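Local coordinates for protein phage integrase (Pectobacterium atrosepticum, PDB 3JU0) that probably binds arm-type DNA sites through this N-terminal domain of a tyrosine-recombinase-family integrase, a larger protein associated with DNA integration and recombination, at residues A[26-31]-A[36-41]; A[61-66]-A[89-94]. All coordinates share one frame; numbering follows the deposited sequence.

Contact 1 (A[26-31]-A[36-41])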
loop_
_atom_site.group_PDB
_atom_site.type_symbol
_atom_site.label_atom_id
_atom_site.label_comp_id
_atom_site.label_asym_id
_atom_site.label_seq_id
_atom_site.Cartn_x
_atom_site.Cartn_y
_atom_site.Cartn_z
ATOM N N MET A 26 1.170 2.603 6.501
ATOM C CA MET A 26 0.921 2.637 5.017
ATOM C C MET A 26 1.089 4.003 4.414
ATOM O O MET A 26 0.699 5.021 5.006
ATOM C CB MET A 26 -0.445 2.088 4.678
ATOM C CG MET A 26 -0.547 1.804 3.207
ATOM S SD MET A 26 -2.129 1.115 2.726
ATOM C CE MET A 26 -3.205 2.560 2.748
ATOM N N HIS A 27 1.666 4.043 3.232
ATOM C CA HIS A 27 1.829 5.309 2.514
ATOM C C HIS A 27 1.644 5.054 1.038
ATOM O O HIS A 27 1.767 3.932 0.536
ATOM C CB HIS A 27 3.166 5.966 2.749
ATOM C CG HIS A 27 4.377 5.176 2.397
ATOM N ND1 HIS A 27 5.020 5.235 1.175
ATOM C CD2 HIS A 27 5.131 4.383 3.171
ATOM C CE1 HIS A 27 6.096 4.455 1.201
ATOM N NE2 HIS A 27 6.195 3.950 2.408
ATOM N N LEU A 28 1.337 6.138 0.327
ATOM C CA LEU A 28 1.424 6.171 -1.139
ATOM C C LEU A 28 2.773 6.784 -1.519
ATOM O O LEU A 28 3.114 7.860 -1.087
ATOM C CB LEU A 28 0.272 7.010 -1.677
ATOM C CG LEU A 28 0.111 7.063 -3.189
ATOM C CD1 LEU A 28 -0.502 5.738 -3.610
ATOM C CD2 LEU A 28 -0.712 8.241 -3.581
ATOM N N LEU A 29 3.515 6.101 -2.366
ATOM C CA LEU A 29 4.726 6.598 -2.965
ATOM C C LEU A 29 4.368 7.173 -4.310
ATOM O O LEU A 29 3.863 6.454 -5.205
ATOM C CB LEU A 29 5.769 5.475 -3.075
ATOM C CG LEU A 29 7.145 5.918 -3.580
ATOM C CD1 LEU A 29 7.900 6.787 -2.470
ATOM C CD2 LEU A 29 7.938 4.702 -3.916
ATOM N N VAL A 30 4.617 8.472 -4.469
ATOM C CA VAL A 30 4.322 9.179 -5.707
ATOM C C VAL A 30 5.676 9.366 -6.400
ATOM O O VAL A 30 6.571 10.076 -5.889
ATOM C CB VAL A 30 3.682 10.544 -5.446
ATOM C CG1 VAL A 30 3.321 11.274 -6.736
ATOM C CG2 VAL A 30 2.426 10.380 -4.613
ATOM N N HIS A 31 5.856 8.645 -7.504
ATOM C CA HIS A 31 7.163 8.537 -8.134
ATOM C C HIS A 31 7.299 9.527 -9.281
ATOM O O HIS A 31 6.311 9.928 -9.887
ATOM C CB HIS A 31 7.335 7.078 -8.610
ATOM C CG HIS A 31 8.760 6.685 -8.902
ATOM N ND1 HIS A 31 9.377 7.007 -10.081
ATOM C CD2 HIS A 31 9.663 5.967 -8.188
ATOM C CE1 HIS A 31 10.596 6.502 -10.100
ATOM N NE2 HIS A 31 10.819 5.902 -8.942
ATOM N N LYS A 36 2.147 5.550 -8.983
ATOM C CA LYS A 36 1.710 5.725 -7.573
ATOM C C LYS A 36 1.609 4.331 -6.915
ATOM O O LYS A 36 0.849 3.512 -7.410
ATOM C CB LYS A 36 0.390 6.483 -7.557
ATOM C CG LYS A 36 0.465 7.960 -7.894
ATOM C CD LYS A 36 -0.851 8.612 -7.990
ATOM C CE LYS A 36 -0.701 10.116 -8.139
ATOM N NZ LYS A 36 -2.022 10.801 -8.468
ATOM N N TYR A 37 2.475 4.101 -5.916
ATOM C CA TYR A 37 2.686 2.811 -5.324
ATOM C C TYR A 37 2.179 2.777 -3.904
ATOM O O TYR A 37 2.545 3.625 -3.124
ATOM C CB TYR A 37 4.194 2.403 -5.292
ATOM C CG TYR A 37 4.898 2.434 -6.605
ATOM C CD1 TYR A 37 5.405 3.607 -7.119
ATOM C CD2 TYR A 37 5.149 1.282 -7.300
ATOM C CE1 TYR A 37 6.076 3.658 -8.317
ATOM C CE2 TYR A 37 5.804 1.319 -8.526
ATOM C CZ TYR A 37 6.238 2.496 -9.081
ATOM O OH TYR A 37 6.963 2.509 -10.280
ATOM N N TRP A 38 1.385 1.772 -3.548
ATOM C CA TRP A 38 1.007 1.575 -2.134
ATOM C C TRP A 38 2.067 0.723 -1.458
ATOM O O TRP A 38 2.466 -0.330 -1.965
ATOM C CB TRP A 38 -0.305 0.859 -2.010
ATOM C CG TRP A 38 -1.479 1.589 -2.594
ATOM C CD1 TRP A 38 -2.145 1.277 -3.732
ATOM C CD2 TRP A 38 -2.066 2.770 -2.080
ATOM N NE1 TRP A 38 -3.170 2.169 -3.925
ATOM C CE2 TRP A 38 -3.154 3.094 -2.912
ATOM C CE3 TRP A 38 -1.798 3.580 -0.968
ATOM C CZ2 TRP A 38 -3.948 4.256 -2.705
ATOM C CZ3 TRP A 38 -2.631 4.709 -0.755
ATOM C CH2 TRP A 38 -3.687 4.998 -1.605
ATOM N N ARG A 39 2.482 1.189 -0.296
ATOM C CA ARG A 39 3.537 0.518 0.487
ATOM C C ARG A 39 3.183 0.448 1.946
ATOM O O ARG A 39 2.613 1.393 2.492
ATOM C CB ARG A 39 4.866 1.264 0.375
ATOM C CG ARG A 39 5.528 1.189 -0.968
ATOM C CD ARG A 39 4.727 0.818 -2.037
ATOM N NE ARG A 39 5.611 0.145 -2.990
ATOM C CZ ARG A 39 5.239 -0.622 -4.008
ATOM N NH1 ARG A 39 3.904 -0.990 -4.350
ATOM N NH2 ARG A 39 6.258 -1.027 -4.683
ATOM N N LEU A 40 3.621 -0.630 2.577
ATOM C CA LEU A 40 3.454 -0.782 4.030
ATOM C C LEU A 40 4.828 -0.967 4.687
ATOM O O LEU A 40 5.603 -1.902 4.357
ATOM C CB LEU A 40 2.577 -2.001 4.368
ATOM C CG LEU A 40 2.431 -2.318 5.854
ATOM C CD1 LEU A 40 1.652 -1.189 6.523
ATOM C CD2 LEU A 40 1.767 -3.627 6.079
ATOM N N SER A 41 5.134 -0.119 5.659
ATOM C CA SER A 41 6.323 -0.310 6.486
ATOM C C SER A 41 5.952 -1.195 7.668
ATOM O O SER A 41 4.905 -0.973 8.342
ATOM C CB SER A 41 6.783 1.068 6.925
ATOM O OG SER A 41 7.923 0.995 7.768
#
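Leu28 and Trp38 face each other in a non-hydrogen-bonded pair of the antiparallel beta hairpin formed by strands 26-30 and 36-44, the two central strands of the domain's four-stranded sheet. The Leu28 side chain can be followed outward from CB, which lies 3.8 Å from Trp38 CZ3. With CG turned anti to the backbone N (chi1 -175°), the side chain leans toward Trp38, and chi2 (76°) puts Leu28 CD1 over the indole face, 3.5 Å from the centroid of the six-membered ring of Trp38 and almost directly above it, a CH-pi contact. The same methyl also touches Lys36 CB. Met26 meets the indole obliquely as a Met-aromatic pair, its CE near CE3 and CZ3. Helix 61-76 packs on the indole through Leu61 and Ala64, and Trp38 NE1 donates a hydrogen bond to Val59 O.

Two reciprocal pairs of backbone bonds, His27 with Arg39 and Leu29 with Tyr37, hold the strands together. On the sheet face that carries these four side chains, Arg39 CB sits over the His27 ring. The Arg39 chain bends at chi2, its guanidinium lies over Tyr37 CB, and Arg39 NH1 donates to Trp38 O at 2.9 Å from above the carbonyl plane.

Contact 2 (A[61-66]-A[89-94])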
loop_
_atom_site.group_PDB
_atom_site.type_symbol
_atom_site.label_atom_id
_atom_site.label_comp_id
_atom_site.label_asym_id
_atom_site.label_seq_id
_atom_site.Cartn_x
_atom_site.Cartn_y
_atom_site.Cartn_z
ATOM N N LEU A 61 -7.580 3.430 -2.734
ATOM C CA LEU A 61 -7.264 3.665 -1.340
ATOM C C LEU A 61 -7.971 2.674 -0.403
ATOM O O LEU A 61 -7.336 2.084 0.478
ATOM C CB LEU A 61 -7.669 5.125 -0.995
ATOM C CG LEU A 61 -7.563 5.517 0.489
ATOM C CD1 LEU A 61 -6.180 5.356 1.099
ATOM C CD2 LEU A 61 -8.022 6.963 0.726
ATOM N N ALA A 62 -9.242 2.433 -0.652
ATOM C CA ALA A 62 -9.961 1.408 0.112
ATOM C C ALA A 62 -9.346 0.029 -0.039
ATOM O O ALA A 62 -9.215 -0.745 0.947
ATOM C CB ALA A 62 -11.409 1.397 -0.239
ATOM N N ASP A 63 -9.011 -0.347 -1.268
ATOM C CA ASP A 63 -8.360 -1.600 -1.519
ATOM C C ASP A 63 -6.993 -1.708 -0.780
ATOM O O ASP A 63 -6.647 -2.733 -0.191
ATOM C CB ASP A 63 -8.072 -1.785 -2.996
ATOM C CG ASP A 63 -9.276 -1.898 -3.901
ATOM O OD1 ASP A 63 -10.294 -2.522 -3.508
ATOM O OD2 ASP A 63 -9.098 -1.441 -5.112
ATOM N N ALA A 64 -6.236 -0.632 -0.775
ATOM C CA ALA A 64 -4.954 -0.587 -0.136
ATOM C C ALA A 64 -5.082 -0.765 1.386
ATOM O O ALA A 64 -4.328 -1.508 1.978
ATOM C CB ALA A 64 -4.227 0.685 -0.447
ATOM N N ARG A 65 -6.071 -0.122 1.978
ATOM C CA ARG A 65 -6.361 -0.292 3.422
ATOM C C ARG A 65 -6.756 -1.732 3.697
ATOM O O ARG A 65 -6.343 -2.275 4.742
ATOM C CB ARG A 65 -7.393 0.724 3.911
ATOM C CG ARG A 65 -6.934 2.130 3.881
ATOM C CD ARG A 65 -7.999 3.115 4.217
ATOM N NE ARG A 65 -7.474 4.449 4.361
ATOM C CZ ARG A 65 -8.196 5.550 4.237
ATOM N NH1 ARG A 65 -9.468 5.480 3.920
ATOM N NH2 ARG A 65 -7.606 6.699 4.391
ATOM N N GLN A 66 -7.496 -2.382 2.795
ATOM C CA GLN A 66 -7.853 -3.795 2.988
ATOM C C GLN A 66 -6.637 -4.679 2.955
ATOM O O GLN A 66 -6.483 -5.620 3.776
ATOM C CB GLN A 66 -8.871 -4.204 1.891
ATOM C CG GLN A 66 -9.203 -5.651 1.860
ATOM C CD GLN A 66 -9.859 -6.121 3.092
ATOM O OE1 GLN A 66 -9.783 -7.329 3.405
ATOM N NE2 GLN A 66 -10.503 -5.217 3.832
ATOM N N ASN A 89 -5.776 -10.727 -3.064
ATOM C CA ASN A 89 -6.747 -9.834 -2.492
ATOM C C ASN A 89 -7.562 -9.145 -3.573
ATOM O O ASN A 89 -7.121 -8.196 -4.195
ATOM C CB ASN A 89 -6.044 -8.736 -1.693
ATOM C CG ASN A 89 -5.376 -9.253 -0.453
ATOM O OD1 ASN A 89 -6.048 -9.628 0.524
ATOM N ND2 ASN A 89 -4.070 -9.195 -0.445
ATOM N N LYS A 90 -8.745 -9.641 -3.855
ATOM C CA LYS A 90 -9.511 -9.053 -4.957
ATOM C C LYS A 90 -9.867 -7.625 -4.631
ATOM O O LYS A 90 -10.186 -7.268 -3.465
ATOM C CB LYS A 90 -10.792 -9.855 -5.232
ATOM C CG LYS A 90 -10.518 -11.260 -5.657
ATOM N N THR A 91 -9.832 -6.775 -5.643
ATOM C CA THR A 91 -10.142 -5.379 -5.420
ATOM C C THR A 91 -11.635 -5.134 -5.517
ATOM O O THR A 91 -12.408 -5.988 -5.970
ATOM C CB THR A 91 -9.482 -4.465 -6.454
ATOM O OG1 THR A 91 -9.997 -4.808 -7.759
ATOM C CG2 THR A 91 -7.988 -4.568 -6.420
ATOM N N ILE A 92 -12.055 -3.982 -5.063
ATOM C CA ILE A 92 -13.487 -3.716 -5.044
ATOM C C ILE A 92 -14.072 -3.818 -6.468
ATOM O O ILE A 92 -15.143 -4.459 -6.683
ATOM C CB ILE A 92 -13.812 -2.357 -4.363
ATOM C CG1 ILE A 92 -13.495 -2.376 -2.857
ATOM C CG2 ILE A 92 -15.277 -2.047 -4.637
ATOM C CD1 ILE A 92 -13.403 -0.999 -2.219
ATOM N N GLN A 93 -13.380 -3.214 -7.444
ATOM C CA GLN A 93 -13.743 -3.331 -8.864
ATOM C C GLN A 93 -13.705 -4.736 -9.442
ATOM O O GLN A 93 -14.563 -5.083 -10.264
ATOM C CB GLN A 93 -12.809 -2.521 -9.739
ATOM N N GLU A 94 -12.671 -5.497 -9.094
ATOM C CA GLU A 94 -12.588 -6.868 -9.530
ATOM C C GLU A 94 -13.815 -7.585 -9.029
ATOM O O GLU A 94 -14.357 -8.422 -9.743
ATOM C CB GLU A 94 -11.298 -7.527 -9.024
ATOM C CG GLU A 94 -10.106 -7.128 -9.897
ATOM C CD GLU A 94 -8.790 -7.540 -9.312
ATOM O OE1 GLU A 94 -8.815 -8.149 -8.196
ATOM O OE2 GLU A 94 -7.760 -7.244 -9.978
HETATM O O HOH W 1 -11.119 -1.241 -6.784
HETATM O O HOH W 2 -10.580 -4.563 -1.647
#
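Asp63 projects from helix 61-76 toward the start of the short helix 92-95, its side chain running obliquely to those of Thr91 and Ile92. CG stands anti to the carbonyl carbon (chi1 -65°), which swings the carboxylate to residues 91-92, and the turn at chi2 (-38°) gives OD1 to Ile92 and OD2 to Thr91. Asp63 OD1 accepts the backbone N-H of Ile92 at an N-to-O distance of 2.8 Å, on its syn side and 19° out of the carboxylate plane, and Ile92 CG1 approaches the same oxygen. Asp63 OD2 instead rests against Thr91, 3.3 Å from Thr91 CB, with the CG2 methyl a little farther off. It also accepts from Ser60 N, so Asp63 reaches back to the residue just ahead of its own helix.

One water donates to Asp63 OD2 at 2.6 Å and accepts from Gln93 N, linking the carboxylate to a second amide in the first turn of helix 92-95.

Thr91 has its hydroxyl turned to its own helix. Thr91 OG1 takes Glu94 N at 3.1 Å, while Glu94 OE1 receives Thr91 N from above its carboxylate plane; together they make a capping box. Ile92 points toward the longer helix, and its CD1 meets Ala62 CB at 3.7 Å, adding a small apolar patch near the surface.

The amide of Ile92 is therefore bonded directly to Asp63, that of Gln93 reaches it through water, and that of Glu94 is taken by Thr91. The N-H groups at the start of this short helix probably favour the ionised carboxylate.

How the contacts relate
Contact 1 lies near the centre of the domain and joins two neighbouring strands of the sheet, whereas contact 2 lies farther out and ties the C-terminal end of this domain construct to helix 61-76. The first combines regular backbone pairing with a largely buried, mostly apolar face and a partly exposed one bearing His27, Leu29, Tyr37 and Arg39. The second buries less surface and is mixed: Asp63 and Thr91 are buried, Ala62 and Ile92 exposed, and a carboxylate, backbone amides and water do most of the bonding. They share no segment, but Met26 of contact 1 reaches the helix of contact 2, its CE 3.9 Å from Arg65 CG. One helix thus serves both sheet and construct end.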